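Long-range contacts in Alpha/beta hydrolase (Streptomyces albidoflavus, PDB 6KSU), which probably closes non-ribosomal peptides into macrolactam rings, joining residues of opposite chirality, as a stand-alone cyclase of the penicillin-binding-protein family: residues L49-D54 / A369-G374; L64-T69 / V227-A232; A384-D389 / L427-L432; D400-V405 / T416-S421. All blocks are in the same frame, centred on the assembly; numbering follows the deposited sequence. Where two conformers were deposited one is given.

Interaction 1 (L49-D54 / A369-G374); sequences LSVYRD and AGLDVG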
loop_
_atom_site.group_PDB
_atom_site.type_symbol
_atom_site.label_atom_id
_atom_site.label_comp_id
_atom_site.label_asym_id
_atom_site.label_seq_id
_atom_site.Cartn_x
_atom_site.Cartn_y
_atom_site.Cartn_z
ATOM N N LEU A 49 -8.850 -7.955 14.072
ATOM C CA LEU A 49 -8.326 -6.685 14.546
ATOM C C LEU A 49 -7.382 -6.989 15.696
ATOM O O LEU A 49 -7.746 -7.695 16.646
ATOM C CB LEU A 49 -9.445 -5.726 14.979
ATOM C CG LEU A 49 -9.017 -4.399 15.628
ATOM C CD1 LEU A 49 -8.482 -3.375 14.582
ATOM C CD2 LEU A 49 -10.161 -3.805 16.412
ATOM N N SER A 50 -6.154 -6.521 15.588
ATOM C CA SER A 50 -5.190 -6.705 16.662
ATOM C C SER A 50 -4.655 -5.340 17.036
ATOM O O SER A 50 -4.301 -4.566 16.154
ATOM C CB SER A 50 -4.062 -7.640 16.233
ATOM O OG SER A 50 -4.578 -8.927 15.924
ATOM N N VAL A 51 -4.620 -5.046 18.330
ATOM C CA VAL A 51 -4.156 -3.765 18.849
ATOM C C VAL A 51 -3.089 -4.024 19.894
ATOM O O VAL A 51 -3.347 -4.718 20.885
ATOM C CB VAL A 51 -5.297 -2.955 19.476
ATOM C CG1 VAL A 51 -4.809 -1.571 19.877
ATOM C CG2 VAL A 51 -6.485 -2.905 18.534
ATOM N N TYR A 52 -1.895 -3.468 19.684
ATOM C CA TYR A 52 -0.874 -3.436 20.717
ATOM C C TYR A 52 -0.892 -2.045 21.333
ATOM O O TYR A 52 -0.785 -1.043 20.621
ATOM C CB TYR A 52 0.503 -3.792 20.162
ATOM C CG TYR A 52 1.614 -3.732 21.187
ATOM C CD1 TYR A 52 1.873 -4.800 22.062
ATOM C CD2 TYR A 52 2.397 -2.594 21.297
ATOM C CE1 TYR A 52 2.919 -4.715 23.005
ATOM C CE2 TYR A 52 3.401 -2.502 22.208
ATOM C CZ TYR A 52 3.669 -3.557 23.066
ATOM O OH TYR A 52 4.701 -3.394 23.957
ATOM N N ARG A 53 -1.064 -1.987 22.652
ATOM C CA ARG A 53 -1.214 -0.715 23.342
ATOM C C ARG A 53 -0.962 -0.924 24.830
ATOM O O ARG A 53 -1.456 -1.889 25.425
ATOM C CB ARG A 53 -2.608 -0.125 23.100
ATOM C CG ARG A 53 -3.057 0.825 24.203
ATOM C CD ARG A 53 -4.026 1.881 23.711
ATOM N NE ARG A 53 -5.360 1.354 23.480
ATOM C CZ ARG A 53 -6.461 2.088 23.587
ATOM N NH1 ARG A 53 -6.369 3.370 23.929
ATOM N NH2 ARG A 53 -7.646 1.545 23.346
ATOM N N ASP A 54 -0.171 -0.030 25.415
ATOM C CA ASP A 54 0.187 -0.089 26.832
ATOM C C ASP A 54 0.949 -1.366 27.165
ATOM O O ASP A 54 0.772 -1.958 28.233
ATOM C CB ASP A 54 -1.050 0.062 27.713
ATOM C CG ASP A 54 -1.591 1.474 27.696
ATOM O OD1 ASP A 54 -2.818 1.645 27.553
ATOM O OD2 ASP A 54 -0.770 2.410 27.821
ATOM N N ALA A 369 -12.638 5.130 22.269
ATOM C CA ALA A 369 -11.821 4.404 23.237
ATOM C C ALA A 369 -10.398 4.956 23.317
ATOM O O ALA A 369 -9.486 4.241 23.755
ATOM C CB ALA A 369 -11.794 2.907 22.917
ATOM N N GLY A 370 -10.185 6.213 22.916
ATOM C CA GLY A 370 -8.878 6.843 22.981
ATOM C C GLY A 370 -7.948 6.549 21.819
ATOM O O GLY A 370 -6.793 7.006 21.834
ATOM N N LEU A 371 -8.410 5.804 20.813
ATOM C CA LEU A 371 -7.601 5.432 19.656
ATOM C C LEU A 371 -7.968 6.328 18.481
ATOM O O LEU A 371 -8.752 5.959 17.614
ATOM C CB LEU A 371 -7.815 3.969 19.296
ATOM C CG LEU A 371 -7.119 2.927 20.150
ATOM C CD1 LEU A 371 -6.835 1.698 19.314
ATOM C CD2 LEU A 371 -5.847 3.524 20.662
ATOM N N ASP A 372 -7.350 7.506 18.436
ATOM C CA ASP A 372 -7.628 8.493 17.391
ATOM C C ASP A 372 -6.601 8.348 16.265
ATOM O O ASP A 372 -5.623 9.096 16.162
ATOM C CB ASP A 372 -7.635 9.904 17.982
ATOM C CG ASP A 372 -6.477 10.151 18.946
ATOM O OD1 ASP A 372 -5.897 9.173 19.483
ATOM O OD2 ASP A 372 -6.137 11.338 19.150
ATOM N N VAL A 373 -6.841 7.361 15.399
ATOM C CA VAL A 373 -5.953 7.161 14.263
ATOM C C VAL A 373 -6.047 8.367 13.342
ATOM O O VAL A 373 -7.116 8.969 13.188
ATOM C CB VAL A 373 -6.316 5.863 13.521
ATOM C CG1 VAL A 373 -5.276 5.558 12.439
ATOM C CG2 VAL A 373 -6.461 4.711 14.498
ATOM N N GLY A 374 -4.927 8.739 12.728
ATOM C CA GLY A 374 -4.957 9.869 11.819
ATOM C C GLY A 374 -5.857 9.599 10.629
ATOM O O GLY A 374 -6.106 8.450 10.257
#

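Interaction 2 (L64-T69 / V227-A232); sequences LASVRT and VAEGHA. With SO4 (sulfate ion), chain C.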
loop_
_atom_site.group_PDB
_atom_site.type_symbol
_atom_site.label_atom_id
_atom_site.label_comp_id
_atom_site.label_asym_id
_atom_site.label_seq_id
_atom_site.Cartn_x
_atom_site.Cartn_y
_atom_site.Cartn_z
ATOM N N LEU A 64 -16.269 -15.726 9.264
ATOM C CA LEU A 64 -16.033 -16.917 8.451
ATOM C C LEU A 64 -14.812 -16.734 7.559
ATOM O O LEU A 64 -14.714 -15.735 6.837
ATOM C CB LEU A 64 -17.257 -17.216 7.587
ATOM C CG LEU A 64 -18.542 -17.596 8.344
ATOM C CD1 LEU A 64 -19.658 -18.004 7.397
ATOM C CD2 LEU A 64 -18.265 -18.697 9.371
ATOM N N ALA A 65 -13.893 -17.709 7.603
ATOM C CA ALA A 65 -12.768 -17.720 6.674
ATOM C C ALA A 65 -13.242 -17.978 5.258
ATOM O O ALA A 65 -12.678 -17.441 4.291
ATOM C CB ALA A 65 -11.757 -18.786 7.081
ATOM N N SER A 66 -14.274 -18.810 5.120
ATOM C CA SER A 66 -14.912 -19.092 3.846
ATOM C C SER A 66 -16.404 -19.237 4.111
ATOM O O SER A 66 -16.812 -19.767 5.152
ATOM C CB SER A 66 -14.319 -20.363 3.197
ATOM O OG SER A 66 -15.022 -20.762 2.028
ATOM N N VAL A 67 -17.222 -18.696 3.217
ATOM C CA VAL A 67 -18.648 -18.934 3.382
ATOM C C VAL A 67 -18.995 -20.322 2.881
ATOM O O VAL A 67 -19.831 -20.998 3.484
ATOM C CB VAL A 67 -19.482 -17.854 2.674
ATOM C CG1 VAL A 67 -20.944 -18.300 2.574
ATOM C CG2 VAL A 67 -19.414 -16.573 3.461
ATOM N N ARG A 68 -18.345 -20.754 1.791
ATOM C CA ARG A 68 -18.528 -22.095 1.246
ATOM C C ARG A 68 -18.279 -23.148 2.312
ATOM O O ARG A 68 -19.194 -23.875 2.720
ATOM C CB ARG A 68 -17.583 -22.312 0.071
ATOM C CG ARG A 68 -17.526 -21.209 -0.912
ATOM C CD ARG A 68 -16.706 -21.655 -2.109
ATOM N NE ARG A 68 -17.234 -21.119 -3.359
ATOM C CZ ARG A 68 -16.584 -21.143 -4.518
ATOM N NH1 ARG A 68 -15.373 -21.674 -4.579
ATOM N NH2 ARG A 68 -17.145 -20.641 -5.614
ATOM N N THR A 69 -17.027 -23.255 2.757
ATOM C CA THR A 69 -16.682 -23.945 3.997
ATOM C C THR A 69 -17.531 -23.313 5.087
ATOM O O THR A 69 -18.024 -22.205 4.910
ATOM C CB THR A 69 -15.181 -23.775 4.313
ATOM O OG1 THR A 69 -14.391 -24.124 3.169
ATOM C CG2 THR A 69 -14.766 -24.634 5.458
ATOM N N VAL A 227 -6.252 -20.238 5.447
ATOM C CA VAL A 227 -6.319 -18.937 4.805
ATOM C C VAL A 227 -7.775 -18.534 4.654
ATOM O O VAL A 227 -8.675 -19.379 4.553
ATOM C CB VAL A 227 -5.618 -18.946 3.431
ATOM C CG1 VAL A 227 -4.135 -18.941 3.623
ATOM C CG2 VAL A 227 -6.054 -20.179 2.640
ATOM N N ALA A 228 -7.994 -17.219 4.611
ATOM C CA ALA A 228 -9.299 -16.662 4.342
ATOM C C ALA A 228 -9.454 -16.456 2.855
ATOM O O ALA A 228 -8.527 -16.008 2.182
ATOM C CB ALA A 228 -9.494 -15.333 5.070
ATOM N N GLU A 229 -10.636 -16.783 2.351
ATOM C CA GLU A 229 -11.032 -16.414 1.005
ATOM C C GLU A 229 -11.703 -15.041 0.997
ATOM O O GLU A 229 -12.172 -14.532 2.027
ATOM C CB GLU A 229 -11.980 -17.461 0.422
ATOM C CG GLU A 229 -11.816 -18.844 1.020
ATOM C CD GLU A 229 -12.328 -19.925 0.093
ATOM O OE1 GLU A 229 -12.487 -21.084 0.539
ATOM O OE2 GLU A 229 -12.567 -19.611 -1.091
ATOM N N GLY A 230 -11.710 -14.427 -0.199
ATOM C CA GLY A 230 -12.382 -13.159 -0.405
ATOM C C GLY A 230 -13.858 -13.314 -0.804
ATOM O O GLY A 230 -14.287 -14.339 -1.338
ATOM N N HIS A 231 -14.629 -12.259 -0.541
ATOM C CA HIS A 231 -16.076 -12.292 -0.634
ATOM C C HIS A 231 -16.575 -10.941 -1.120
ATOM O O HIS A 231 -15.942 -9.911 -0.886
ATOM C CB HIS A 231 -16.738 -12.634 0.720
ATOM C CG HIS A 231 -16.304 -13.951 1.304
ATOM N ND1 HIS A 231 -15.039 -14.166 1.818
ATOM C CD2 HIS A 231 -16.970 -15.122 1.454
ATOM C CE1 HIS A 231 -14.948 -15.410 2.260
ATOM N NE2 HIS A 231 -16.107 -16.011 2.054
ATOM N N ALA A 232 -17.712 -10.964 -1.817
ATOM C CA ALA A 232 -18.363 -9.758 -2.317
ATOM C C ALA A 232 -19.851 -10.028 -2.488
ATOM O O ALA A 232 -20.243 -11.107 -2.935
ATOM C CB ALA A 232 -17.779 -9.306 -3.657
HETATM S S SO4 C . -20.332 -20.570 -4.965
HETATM O O1 SO4 C . -21.669 -20.029 -4.730
HETATM O O2 SO4 C . -19.858 -20.102 -6.264
HETATM O O3 SO4 C . -20.366 -22.035 -4.954
HETATM O O4 SO4 C . -19.432 -20.117 -3.910
#

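Interaction 3 (A384-D389 / L427-L432); sequences APLAPD and LHEDDL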
loop_
_atom_site.group_PDB
_atom_site.type_symbol
_atom_site.label_atom_id
_atom_site.label_comp_id
_atom_site.label_asym_id
_atom_site.label_seq_id
_atom_site.Cartn_x
_atom_site.Cartn_y
_atom_site.Cartn_z
ATOM N N ALA A 384 -12.140 29.860 -6.912
ATOM C CA ALA A 384 -12.945 29.699 -8.107
ATOM C C ALA A 384 -12.110 29.066 -9.216
ATOM O O ALA A 384 -10.885 29.189 -9.219
ATOM C CB ALA A 384 -13.477 31.053 -8.563
ATOM N N PRO A 385 -12.744 28.370 -10.156
ATOM C CA PRO A 385 -11.986 27.735 -11.241
ATOM C C PRO A 385 -11.202 28.762 -12.041
ATOM O O PRO A 385 -11.688 29.858 -12.322
ATOM C CB PRO A 385 -13.071 27.080 -12.102
ATOM C CG PRO A 385 -14.261 26.974 -11.223
ATOM C CD PRO A 385 -14.189 28.120 -10.272
ATOM N N LEU A 386 -9.978 28.396 -12.412
ATOM C CA LEU A 386 -9.176 29.269 -13.246
ATOM C C LEU A 386 -9.656 29.221 -14.693
ATOM O O LEU A 386 -10.418 28.339 -15.102
ATOM C CB LEU A 386 -7.701 28.882 -13.194
ATOM C CG LEU A 386 -7.080 28.650 -11.828
ATOM C CD1 LEU A 386 -5.735 27.981 -11.997
ATOM C CD2 LEU A 386 -6.980 29.961 -11.072
ATOM N N ALA A 387 -9.178 30.194 -15.467
ATOM C CA ALA A 387 -9.410 30.216 -16.901
ATOM C C ALA A 387 -8.860 28.944 -17.539
ATOM O O ALA A 387 -7.771 28.487 -17.181
ATOM C CB ALA A 387 -8.744 31.443 -17.529
ATOM N N PRO A 388 -9.586 28.341 -18.473
ATOM C CA PRO A 388 -9.095 27.100 -19.086
ATOM C C PRO A 388 -7.816 27.375 -19.861
ATOM O O PRO A 388 -7.810 28.151 -20.815
ATOM C CB PRO A 388 -10.246 26.668 -20.002
ATOM C CG PRO A 388 -11.106 27.890 -20.178
ATOM C CD PRO A 388 -10.875 28.800 -19.023
ATOM N N ASP A 389 -6.724 26.763 -19.420
ATOM C CA ASP A 389 -5.430 26.949 -20.059
ATOM C C ASP A 389 -5.260 25.879 -21.131
ATOM O O ASP A 389 -5.269 24.681 -20.822
ATOM C CB ASP A 389 -4.308 26.880 -19.023
ATOM C CG ASP A 389 -2.993 27.438 -19.542
ATOM O OD1 ASP A 389 -2.597 28.539 -19.101
ATOM O OD2 ASP A 389 -2.354 26.777 -20.392
ATOM N N LEU A 427 -9.843 23.686 -13.373
ATOM C CA LEU A 427 -8.493 24.036 -12.950
ATOM C C LEU A 427 -8.571 25.005 -11.781
ATOM O O LEU A 427 -9.359 25.957 -11.812
ATOM C CB LEU A 427 -7.717 24.662 -14.104
ATOM C CG LEU A 427 -7.329 23.729 -15.250
ATOM C CD1 LEU A 427 -6.382 24.427 -16.182
ATOM C CD2 LEU A 427 -6.712 22.440 -14.711
ATOM N N HIS A 428 -7.759 24.760 -10.753
ATOM C CA HIS A 428 -7.802 25.524 -9.511
ATOM C C HIS A 428 -6.400 26.001 -9.162
ATOM O O HIS A 428 -5.420 25.656 -9.827
ATOM C CB HIS A 428 -8.390 24.689 -8.364
ATOM C CG HIS A 428 -9.883 24.634 -8.375
ATOM N ND1 HIS A 428 -10.584 23.591 -8.940
ATOM C CD2 HIS A 428 -10.812 25.511 -7.929
ATOM C CE1 HIS A 428 -11.879 23.815 -8.821
ATOM N NE2 HIS A 428 -12.045 24.981 -8.222
ATOM N N GLU A 429 -6.311 26.789 -8.093
ATOM C CA GLU A 429 -5.035 27.349 -7.673
ATOM C C GLU A 429 -4.135 26.266 -7.083
ATOM O O GLU A 429 -4.584 25.173 -6.721
ATOM C CB GLU A 429 -5.255 28.479 -6.666
ATOM C CG GLU A 429 -5.635 29.815 -7.343
ATOM C CD GLU A 429 -5.832 30.966 -6.363
ATOM O OE1 GLU A 429 -4.855 31.343 -5.675
ATOM O OE2 GLU A 429 -6.959 31.508 -6.292
ATOM N N ASP A 430 -2.843 26.584 -6.999
ATOM C CA ASP A 430 -1.812 25.645 -6.557
ATOM C C ASP A 430 -1.720 24.427 -7.477
ATOM O O ASP A 430 -1.273 23.350 -7.056
ATOM C CB ASP A 430 -2.031 25.209 -5.103
ATOM C CG ASP A 430 -1.948 26.373 -4.124
ATOM O OD1 ASP A 430 -1.074 27.257 -4.305
ATOM O OD2 ASP A 430 -2.769 26.407 -3.175
ATOM N N ASP A 431 -2.126 24.601 -8.740
ATOM C CA ASP A 431 -2.110 23.552 -9.763
ATOM C C ASP A 431 -3.027 22.378 -9.396
ATOM O O ASP A 431 -2.824 21.255 -9.858
ATOM C CB ASP A 431 -0.679 23.043 -10.039
ATOM C CG ASP A 431 0.127 23.955 -10.999
ATOM O OD1 ASP A 431 1.377 23.877 -10.980
ATOM O OD2 ASP A 431 -0.466 24.742 -11.771
ATOM N N LEU A 432 -4.044 22.614 -8.575
ATOM C CA LEU A 432 -5.026 21.581 -8.300
ATOM C C LEU A 432 -6.035 21.467 -9.441
ATOM O O LEU A 432 -6.190 22.368 -10.268
ATOM C CB LEU A 432 -5.762 21.879 -6.995
ATOM C CG LEU A 432 -5.077 21.405 -5.716
ATOM C CD1 LEU A 432 -5.289 22.402 -4.575
ATOM C CD2 LEU A 432 -5.619 20.031 -5.363
HETATM O O HOH W 1 -11.041 25.495 -15.052
#

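Interaction 4 (D400-V405 / T416-S421); sequences DLELMV and TRESYS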
loop_
_atom_site.group_PDB
_atom_site.type_symbol
_atom_site.label_atom_id
_atom_site.label_comp_id
_atom_site.label_asym_id
_atom_site.label_seq_id
_atom_site.Cartn_x
_atom_site.Cartn_y
_atom_site.Cartn_z
ATOM N N ASP A 400 0.302 1.368 -19.059
ATOM C CA ASP A 400 -0.838 1.111 -19.933
ATOM C C ASP A 400 -1.930 2.159 -19.768
ATOM O O ASP A 400 -2.684 2.422 -20.711
ATOM C CB ASP A 400 -1.411 -0.286 -19.654
ATOM C CG ASP A 400 -0.820 -1.360 -20.567
ATOM O OD1 ASP A 400 -1.451 -2.443 -20.703
ATOM O OD2 ASP A 400 0.267 -1.122 -21.151
ATOM N N LEU A 401 -2.030 2.763 -18.589
ATOM C CA LEU A 401 -3.149 3.635 -18.265
ATOM C C LEU A 401 -2.909 5.033 -18.814
ATOM O O LEU A 401 -1.813 5.588 -18.684
ATOM C CB LEU A 401 -3.369 3.678 -16.751
ATOM C CG LEU A 401 -3.209 2.312 -16.045
ATOM C CD1 LEU A 401 -3.121 2.428 -14.515
ATOM C CD2 LEU A 401 -4.324 1.341 -16.454
ATOM N N GLU A 402 -3.928 5.603 -19.443
ATOM C CA GLU A 402 -3.756 6.899 -20.073
ATOM C C GLU A 402 -4.987 7.762 -19.854
ATOM O O GLU A 402 -6.100 7.264 -19.670
ATOM C CB GLU A 402 -3.461 6.770 -21.577
ATOM C CG GLU A 402 -4.459 5.935 -22.359
ATOM C CD GLU A 402 -3.966 5.637 -23.761
ATOM O OE1 GLU A 402 -2.928 6.210 -24.154
ATOM O OE2 GLU A 402 -4.608 4.823 -24.462
ATOM N N LEU A 403 -4.759 9.071 -19.868
ATOM C CA LEU A 403 -5.797 10.067 -19.698
ATOM C C LEU A 403 -5.514 11.154 -20.729
ATOM O O LEU A 403 -4.355 11.358 -21.117
ATOM C CB LEU A 403 -5.767 10.603 -18.254
ATOM C CG LEU A 403 -6.979 10.720 -17.339
ATOM C CD1 LEU A 403 -7.829 9.454 -17.428
ATOM C CD2 LEU A 403 -6.492 10.945 -15.897
ATOM N N MET A 404 -6.559 11.841 -21.200
ATOM C CA MET A 404 -6.343 12.936 -22.147
ATOM C C MET A 404 -7.005 14.209 -21.652
ATOM O O MET A 404 -8.150 14.189 -21.195
ATOM C CB MET A 404 -6.858 12.590 -23.538
ATOM C CG MET A 404 -6.207 11.352 -24.137
ATOM S SD MET A 404 -6.458 11.260 -25.917
ATOM C CE MET A 404 -6.937 12.940 -26.274
ATOM N N VAL A 405 -6.274 15.311 -21.716
ATOM C CA VAL A 405 -6.834 16.617 -21.427
ATOM C C VAL A 405 -7.172 17.240 -22.763
ATOM O O VAL A 405 -6.280 17.546 -23.553
ATOM C CB VAL A 405 -5.886 17.503 -20.622
ATOM C CG1 VAL A 405 -6.434 18.929 -20.586
ATOM C CG2 VAL A 405 -5.737 16.936 -19.219
ATOM N N THR A 416 -10.553 12.840 -20.731
ATOM C CA THR A 416 -11.121 11.677 -21.392
ATOM C C THR A 416 -10.324 10.432 -21.012
ATOM O O THR A 416 -9.155 10.497 -20.617
ATOM C CB THR A 416 -11.153 11.843 -22.916
ATOM O OG1 THR A 416 -9.819 11.947 -23.407
ATOM C CG2 THR A 416 -11.916 13.119 -23.318
ATOM N N ARG A 417 -10.990 9.288 -21.142
ATOM C CA ARG A 417 -10.533 8.045 -20.540
ATOM C C ARG A 417 -11.243 6.889 -21.237
ATOM O O ARG A 417 -12.476 6.889 -21.323
ATOM C CB ARG A 417 -10.820 8.080 -19.041
ATOM C CG ARG A 417 -10.499 6.821 -18.279
ATOM C CD ARG A 417 -10.686 7.094 -16.789
ATOM N NE ARG A 417 -10.386 5.914 -15.996
ATOM C CZ ARG A 417 -10.957 5.627 -14.829
ATOM N NH1 ARG A 417 -11.857 6.446 -14.301
ATOM N NH2 ARG A 417 -10.617 4.519 -14.186
ATOM N N GLU A 418 -10.462 5.897 -21.688
ATOM C CA GLU A 418 -10.855 4.965 -22.750
ATOM C C GLU A 418 -12.315 4.489 -22.740
ATOM O O GLU A 418 -12.994 4.534 -23.774
ATOM C CB GLU A 418 -9.924 3.751 -22.734
ATOM C CG GLU A 418 -10.255 2.722 -23.816
ATOM C CD GLU A 418 -9.039 2.247 -24.585
ATOM O OE1 GLU A 418 -9.149 1.230 -25.308
ATOM O OE2 GLU A 418 -7.976 2.896 -24.476
ATOM N N SER A 419 -12.824 3.996 -21.619
ATOM C CA SER A 419 -14.183 3.465 -21.651
ATOM C C SER A 419 -15.111 4.213 -20.711
ATOM O O SER A 419 -16.152 3.677 -20.325
ATOM C CB SER A 419 -14.192 1.973 -21.315
ATOM O OG SER A 419 -13.207 1.287 -22.080
ATOM N N TYR A 420 -14.756 5.436 -20.325
ATOM C CA TYR A 420 -15.556 6.219 -19.397
ATOM C C TYR A 420 -16.111 7.443 -20.097
ATOM O O TYR A 420 -15.531 7.939 -21.069
ATOM C CB TYR A 420 -14.747 6.688 -18.184
ATOM C CG TYR A 420 -14.448 5.628 -17.165
ATOM C CD1 TYR A 420 -14.820 5.791 -15.838
ATOM C CD2 TYR A 420 -13.778 4.472 -17.520
ATOM C CE1 TYR A 420 -14.536 4.817 -14.894
ATOM C CE2 TYR A 420 -13.492 3.498 -16.590
ATOM C CZ TYR A 420 -13.873 3.674 -15.278
ATOM O OH TYR A 420 -13.581 2.697 -14.353
ATOM N N SER A 421 -17.231 7.935 -19.564
ATOM C CA SER A 421 -17.706 9.269 -19.896
ATOM C C SER A 421 -16.607 10.313 -19.667
ATOM O O SER A 421 -15.735 10.169 -18.800
ATOM C CB SER A 421 -18.944 9.599 -19.059
ATOM O OG SER A 421 -20.066 8.821 -19.458
#

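Interaction 1 (L49-D54 / A369-G374)
R53 reaches across from the end of strand 46-53 and fastens its guanidinium to the carbonyl of A369. Its CB points toward the loop and CG lies anti to the backbone N (chi1 155°); the chain then bends at chi3, which carries the end of the side chain round beneath L371. CD is the first atom to meet the partner, R53 CD lying 3.9 Å from L371 CD2, and R53 NE follows at 3.6 Å from L371 CD2. CZ sits under the same methyl, which stands 3.2 Å above the guanidinium plane, over its centre. At the tip, NH1 and NH2 both donate end-on to one acceptor: R53 NH1 to A369 O is 3.2 Å and R53 NH2 to A369 O is 3.3 Å. That oxygen lies in the guanidinium plane. The other methyl of L371, CD1, meets V51 CG1 tip to tip at 3.9 Å, and L371 also rests on L344 and L346 of the neighbouring strand. Next along the loop, G370 O and D372 are held by R342. A two-nitrogen arginine grip on a loop carbonyl, with leucine over one guanidinium face, thus ties the loop after helix 355-365 to the large antiparallel sheet of the penicillin-binding-protein-like fold.

Interaction 2 (L64-T69 / V227-A232)
Two loops of the beta-lactamase-family domain meet here, the one after strand 56-63 and the one leading into the short strand 231-232, and S66 forms an ST motif where they touch. The backbone of A65 makes the first link: E229 N donates to A65 O at 2.9 Å, while A228 CA adds a CA-H...O contact to the same oxygen. H231 makes the second. Its NE2 accepts from V67 N at 3.1 Å, with the donor close to the ring plane, although the N-H...N angle of 139° is far from straight. A65 O, S66 CA and V67 N all lie at the ring edge, and V67 CG2 leans on H231 CD2 at 3.5 Å. H231 ND1, the other ring nitrogen, is hydrogen-bonded to N351 O, and the two bonds together fix the rotation of the imidazole. S66 OG, turned anti to its own N (chi1 173°), has two roles: it accepts from T69 N at 3.3 Å and donates a weak bond to E229 OE1 at 3.0 Å. Farther out, the R68 guanidinium lies against a sulfate ion that is probably from the crystallisation liquor. The ST motif from S66 to T69 thus shapes the turn by which the loop after strand 56-63 joins the loop that leads into strand 231-232, within the beta-lactamase-family part of the chain.

Interaction 3 (A384-D389 / L427-L432)
The backbones of P385-L386 and L427-H428 come together at a steep angle, the end-to-end directions of 384-389 and 427-429 lying 117° apart. P385 CA is 5.0 Å from H428 CA, and L386 CA is 5.3 Å from L427 CA. One direct hydrogen bond joins the two segments: L386 N donates to L427 O at 2.6 Å, a short bond that is close to straight at the hydrogen (165°). P385 CA approaches L427 O at 3.2 Å in a CA-H...O contact. A water completes the backbone link, donating to L386 O and accepting from L427 N, so both the N-H and the C=O of L427 are engaged with L386.

Among the side chains, L386 lies along the partner backbone. Its CG stands anti to the carbonyl carbon (chi1 -48°), which brings L386 CD1 to H428 O at 3.2 Å and L386 CD2 to E429 CG at 4.0 Å, the leucine and glutamate side chains crossing at about a right angle. L427 sends CD1 the other way, 4.0 Å from D389 N, and is further covered by L413 and H392. The H428 ring places one face under P385 CA, while P381 packs on the same side chain. D389 turns its carboxylate away to G391 N. Most residues of the contact are exposed. The hydrogen bonds between the two segments, direct or through the water, run between the backbones of L386 and L427; the chemistry implies that main-chain bonding sets the path of the linker here, with L386 and P385 carbons packed beside these bonds at the surface.

Interaction 4 (D400-V405 / T416-S421)
M404 and T416 form an antiparallel hydrogen-bonded pair in the hairpin of strands 401-407 and 413-417, and this backbone pair, with buried L403 beside it, is the tight part of the contact. M404 N donates to T416 O at 3.0 Å and T416 N donates to M404 O at 2.8 Å, both with N-H...O angles near 160°. L403 CD1 reaches over the T416 carbonyl to lie 3.7 Å from R417 CB, so the aliphatic start of the arginine covers the leucine methyl. L403 CA also approaches T416 O in a CA-H...O contact.

The opposite face, which carries the side chains of M404 and T416, is more exposed. T416 OG1 sits between its own N and carbonyl carbon (chi1 64°), which turns the hydroxyl across the strand to M404 CB, a close 3.0 Å; the methionine CE curls back toward the same oxygen. Beyond the pair the strands separate. A type I turn from R417 to Y420, closed by Y420 N to R417 O at 2.9 Å, carries the chain toward strand 420-427. Within it the R417 guanidinium lies over the rim of the Y420 ring, NH1 standing 3.2 Å above the ring plane, and NH1 is also bonded to Y423. In the conformer given, one of two, E402 OE2 lies 3.9 Å from E418 OE2, a tentative approach that would probably be unfavourable if both acids are charged. Cohesion therefore rests on the paired backbone and the leucine-arginine packing, and the acidic rim probably adds little to it.

Overall arrangement
From the N terminus, strand 46-53 opens the largest loop, which interaction 1 closes more than 300 residues later, just after helix 355-365. Interaction 2 is nested inside it, joining the loop after strand 56-63 to the start of strand 231-232; its centre is 26 Å from that of interaction 1. The chain then passes from the beta-lactamase-family domain to a C-terminal eight-stranded antiparallel barrel. Interaction 3 opens only after interaction 1 has closed, and ties the linker before the barrel to the turn between strands 420-427 and 432-437. Interaction 4, a hairpin contact in the barrel, is nested within it, the nearest atoms about 6 Å apart. None of the four loops cross.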